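Local coordinates for xylanase and alpha-amylase inhibitor protein (Scadoxus multiflorus, PDB 3MU7) that inhibits xylanase and alpha-amylase, using a TIM-barrel scaffold of the glycosyl hydrolase family 18 type, at residues M206-T210 with D211-L215; N90-A93 with V94-K98. All coordinates share one frame; numbering follows the deposited sequence.

How the contacts relate
Both contacts are local, each made within one continuous run of chain, and they sit in different parts of the same TIM barrel, with centres about 26 Å apart and nearest atoms about 18 Å apart. Contact 1 is the turn from helix 195-207 into strand 213-218; its touching side chains are mostly buried, and no hydrogen bond joins 206-210 to 211-215. Methyl packing does the work there, while the Thr210 hydroxyl bonds to Phe174 O outside the turn. Contact 2 lies wholly inside helix 86-101, farther from the chain's centre and only partly buried. Four backbone hydrogen bonds run through it, with leucine packing on the barrel side.

Contact 1. Residues M206-T210 with D211-L215; sequences MKART and DKVFL
The alpha-to-beta turn of a beta-alpha-beta unit of the TIM barrel is closed here by Thr210 and Val213, whose methyl groups meet as the chain leaves helix 195-207 and enters strand 213-218. Thr210 CG2 lies 3.6 Å from Val213 CG2, the two side chains crossing at a slant. That same Val213 CG2 also reaches back to Ala208 CB, 4.2 Å away, making a small apolar cluster of three residues inside the bend. Val213 puts CG1 anti to its backbone N (chi1 -176°), which leaves CG2 beside that N and turned to the two earlier residues.

The bend itself begins at Ala208, the first residue to leave helical geometry. An inverse gamma turn centred on Arg209 follows, and across it Thr210 N gives a weak hydrogen bond to Ala208 O at 2.9 Å. Thr210 then divides its two branches between different tasks. With OG1 anti to the backbone N (chi1 -177°), the methyl is left between the N and the carbonyl carbon, where Thr210 CG2 packs on Val213 and lies 3.5 Å from Lys212 O. The hydroxyl OG1 has its hydrogen bond outside the turn, with Phe174 O, just ahead of strand 176-180. Ala208 O likewise accepts a hydrogen bond from Lys247 NZ, and Lys212 and Phe214 pair by backbone with Ile177 in the neighbouring parallel strand.

Asp211 and Lys212 are exposed, and their side chains start out away from 206-210. The side-chain contact across the bend is thus apolar, made by Ala208, Thr210 and Val213, with one weak backbone bond inside the turn. The bond from the Thr210 hydroxyl to Phe174 O probably fixes the rotation of that side chain and so keeps its methyl on Val213.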
# COMPACT_ATOMS: atom_id res chain seq x y z
N MET A 206 -5.45 -4.65 -18.06
CA MET A 206 -6.67 -5.03 -18.77
C MET A 206 -7.75 -5.57 -17.83
O MET A 206 -8.93 -5.24 -17.98
CB MET A 206 -6.37 -6.07 -19.84
CG MET A 206 -7.52 -6.31 -20.80
SD MET A 206 -7.24 -7.72 -21.88
CE MET A 206 -8.30 -8.95 -21.13
N LYS A 207 -7.36 -6.42 -16.88
CA LYS A 207 -8.33 -7.22 -16.15
C LYS A 207 -8.67 -6.76 -14.73
O LYS A 207 -9.73 -7.09 -14.22
CB LYS A 207 -7.88 -8.68 -16.10
CG LYS A 207 -7.69 -9.31 -17.47
CD LYS A 207 -7.43 -10.80 -17.35
CE LYS A 207 -7.35 -11.47 -18.71
NZ LYS A 207 -8.68 -11.56 -19.36
N ALA A 208 -7.77 -6.02 -14.08
CA ALA A 208 -8.01 -5.64 -12.69
C ALA A 208 -9.16 -4.65 -12.61
O ALA A 208 -9.14 -3.62 -13.28
CB ALA A 208 -6.76 -5.07 -12.07
N ARG A 209 -10.15 -4.97 -11.79
CA ARG A 209 -11.35 -4.14 -11.69
C ARG A 209 -11.13 -3.01 -10.70
O ARG A 209 -11.66 -3.01 -9.58
CB ARG A 209 -12.57 -4.99 -11.36
CG ARG A 209 -12.87 -6.04 -12.43
CD ARG A 209 -14.21 -6.70 -12.18
NE ARG A 209 -15.30 -5.81 -12.57
CZ ARG A 209 -16.49 -5.75 -11.97
NH1 ARG A 209 -16.78 -6.51 -10.92
NH2 ARG A 209 -17.40 -4.90 -12.44
N THR A 210 -10.32 -2.06 -11.11
CA THR A 210 -9.99 -0.89 -10.32
C THR A 210 -9.74 0.28 -11.27
O THR A 210 -9.33 0.06 -12.42
CB THR A 210 -8.75 -1.14 -9.42
OG1 THR A 210 -8.51 0.00 -8.60
CG2 THR A 210 -7.50 -1.41 -10.24
N ASP A 211 -9.97 1.49 -10.79
CA ASP A 211 -9.73 2.68 -11.61
C ASP A 211 -8.25 2.95 -11.85
O ASP A 211 -7.89 3.57 -12.85
CB ASP A 211 -10.39 3.92 -10.99
CG ASP A 211 -11.91 3.88 -11.05
OD1 ASP A 211 -12.48 3.15 -11.89
OD2 ASP A 211 -12.52 4.61 -10.24
N LYS A 212 -7.39 2.53 -10.93
CA LYS A 212 -5.96 2.86 -10.99
C LYS A 212 -5.10 1.65 -10.62
O LYS A 212 -5.21 1.13 -9.55
CB LYS A 212 -5.66 4.00 -10.03
CG LYS A 212 -6.31 5.37 -10.41
CD LYS A 212 -5.91 5.87 -11.81
CE LYS A 212 -6.93 6.88 -12.42
NZ LYS A 212 -6.32 7.94 -13.19
N VAL A 213 -4.22 1.29 -11.54
CA VAL A 213 -3.23 0.26 -11.29
C VAL A 213 -1.85 0.93 -11.29
O VAL A 213 -1.46 1.60 -12.25
CB VAL A 213 -3.28 -0.88 -12.34
CG1 VAL A 213 -2.28 -1.98 -11.99
CG2 VAL A 213 -4.68 -1.47 -12.47
N PHE A 214 -1.15 0.77 -10.18
CA PHE A 214 0.21 1.26 -10.02
C PHE A 214 1.19 0.10 -10.15
O PHE A 214 0.89 -1.02 -9.71
CB PHE A 214 0.40 1.87 -8.63
CG PHE A 214 -0.32 3.18 -8.39
CD1 PHE A 214 -1.71 3.24 -8.28
CD2 PHE A 214 0.41 4.35 -8.20
CE1 PHE A 214 -2.35 4.45 -8.03
CE2 PHE A 214 -0.22 5.56 -7.94
CZ PHE A 214 -1.60 5.61 -7.86
N LEU A 215 2.37 0.36 -10.71
CA LEU A 215 3.42 -0.65 -10.77
C LEU A 215 4.33 -0.52 -9.56
O LEU A 215 4.94 0.53 -9.36
CB LEU A 215 4.25 -0.55 -12.05
CG LEU A 215 3.51 -0.75 -13.37
CD1 LEU A 215 3.16 0.59 -14.00
CD2 LEU A 215 4.37 -1.58 -14.31

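Contact 2. Residues N90-A93 with V94-K98; sequences NDLA and VYLHK
Leu92 and Leu96, one helical turn apart, slant across each other on the barrel-facing side of helix 86-101, with Leu92 CG 3.9 Å from Leu96 CD1. Leu96 CG sits beside its own backbone N (chi1 -67°), which folds the side chain back over the preceding turn until Leu96 CG is 3.2 Å from Leu92 O. Leu92 O already accepts a hydrogen bond from Leu96 N at 2.9 Å, the N-H nearly straight at 167°.

Leu92 CD1 also reaches the Tyr95 ring obliquely, 4.2 Å from Tyr95 CD2. On another face Asn90 and Val94 run side by side in the same direction, Asn90 OD1 lying 3.9 Å from Val94 CG2, while His97 swings out to stack on Phe143.

Beyond the helix, Leu92 and Leu96 both touch Leu35. Cutting Leu96 back to an alanine is likely to leave a gap against Leu35, Leu72 and Ile74 and to take from Leu92 the methyl its CG packs on.

The i to i+4 bonding is that of any alpha-helix; what fits an outer helix of a TIM barrel is the apolar side packed on parallel strands 29-37 and 69-76, with helix 133-144 alongside, where Leu92 and Ala93 touch Leu136.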
# COMPACT_ATOMS: atom_id res chain seq x y z
N ASN A 90 -15.86 -8.54 10.74
CA ASN A 90 -16.64 -7.49 11.41
C ASN A 90 -15.77 -6.74 12.41
O ASN A 90 -15.72 -5.51 12.42
CB ASN A 90 -17.83 -8.15 12.13
CG ASN A 90 -18.81 -7.16 12.79
OD1 ASN A 90 -19.09 -6.06 12.27
ND2 ASN A 90 -19.44 -7.61 13.89
N ASP A 91 -15.07 -7.49 13.25
CA ASP A 91 -14.25 -6.92 14.30
C ASP A 91 -13.16 -6.02 13.75
O ASP A 91 -12.95 -4.91 14.23
CB ASP A 91 -13.61 -8.02 15.15
CG ASP A 91 -14.62 -8.82 15.93
OD1 ASP A 91 -15.77 -8.38 16.06
OD2 ASP A 91 -14.24 -9.91 16.41
N LEU A 92 -12.46 -6.50 12.74
CA LEU A 92 -11.40 -5.70 12.15
C LEU A 92 -11.96 -4.45 11.46
O LEU A 92 -11.41 -3.37 11.59
CB LEU A 92 -10.54 -6.52 11.20
CG LEU A 92 -9.31 -5.81 10.62
CD1 LEU A 92 -8.39 -5.27 11.72
CD2 LEU A 92 -8.53 -6.75 9.70
N ALA A 93 -13.08 -4.60 10.73
CA ALA A 93 -13.70 -3.46 10.07
C ALA A 93 -14.07 -2.36 11.06
O ALA A 93 -13.76 -1.19 10.85
CB ALA A 93 -14.92 -3.88 9.27
N VAL A 94 -14.72 -2.74 12.15
CA VAL A 94 -15.15 -1.77 13.17
C VAL A 94 -13.94 -1.13 13.85
O VAL A 94 -13.89 0.08 14.05
CB VAL A 94 -16.10 -2.42 14.19
CG1 VAL A 94 -16.36 -1.50 15.39
CG2 VAL A 94 -17.42 -2.79 13.51
N TYR A 95 -12.95 -1.95 14.19
CA TYR A 95 -11.73 -1.45 14.82
C TYR A 95 -11.04 -0.40 13.94
O TYR A 95 -10.67 0.67 14.42
CB TYR A 95 -10.78 -2.62 15.10
CG TYR A 95 -9.38 -2.23 15.51
CD1 TYR A 95 -9.10 -1.86 16.83
CD2 TYR A 95 -8.34 -2.23 14.58
CE1 TYR A 95 -7.80 -1.50 17.20
CE2 TYR A 95 -7.05 -1.88 14.96
CZ TYR A 95 -6.80 -1.51 16.26
OH TYR A 95 -5.52 -1.16 16.61
N LEU A 96 -10.88 -0.71 12.65
CA LEU A 96 -10.25 0.21 11.73
C LEU A 96 -11.05 1.49 11.57
O LEU A 96 -10.50 2.59 11.58
CB LEU A 96 -10.05 -0.43 10.36
CG LEU A 96 -9.05 -1.59 10.31
CD1 LEU A 96 -9.14 -2.27 8.95
CD2 LEU A 96 -7.61 -1.13 10.62
N HIS A 97 -12.36 1.34 11.45
CA HIS A 97 -13.23 2.49 11.27
C HIS A 97 -13.23 3.44 12.45
O HIS A 97 -13.03 4.63 12.27
CB HIS A 97 -14.65 2.00 10.98
CG HIS A 97 -15.55 3.06 10.45
ND1 HIS A 97 -16.82 3.20 10.92
CD2 HIS A 97 -15.40 3.95 9.46
CE1 HIS A 97 -17.41 4.17 10.26
NE2 HIS A 97 -16.56 4.67 9.40
N LYS A 98 -13.42 2.88 13.62
CA LYS A 98 -13.51 3.70 14.83
C LYS A 98 -12.18 4.35 15.19
O LYS A 98 -12.15 5.49 15.64
CB LYS A 98 -13.99 2.86 16.02
CG LYS A 98 -15.46 2.47 15.95
CD LYS A 98 -15.89 1.80 17.25
CE LYS A 98 -17.39 1.57 17.29
NZ LYS A 98 -17.84 1.04 18.61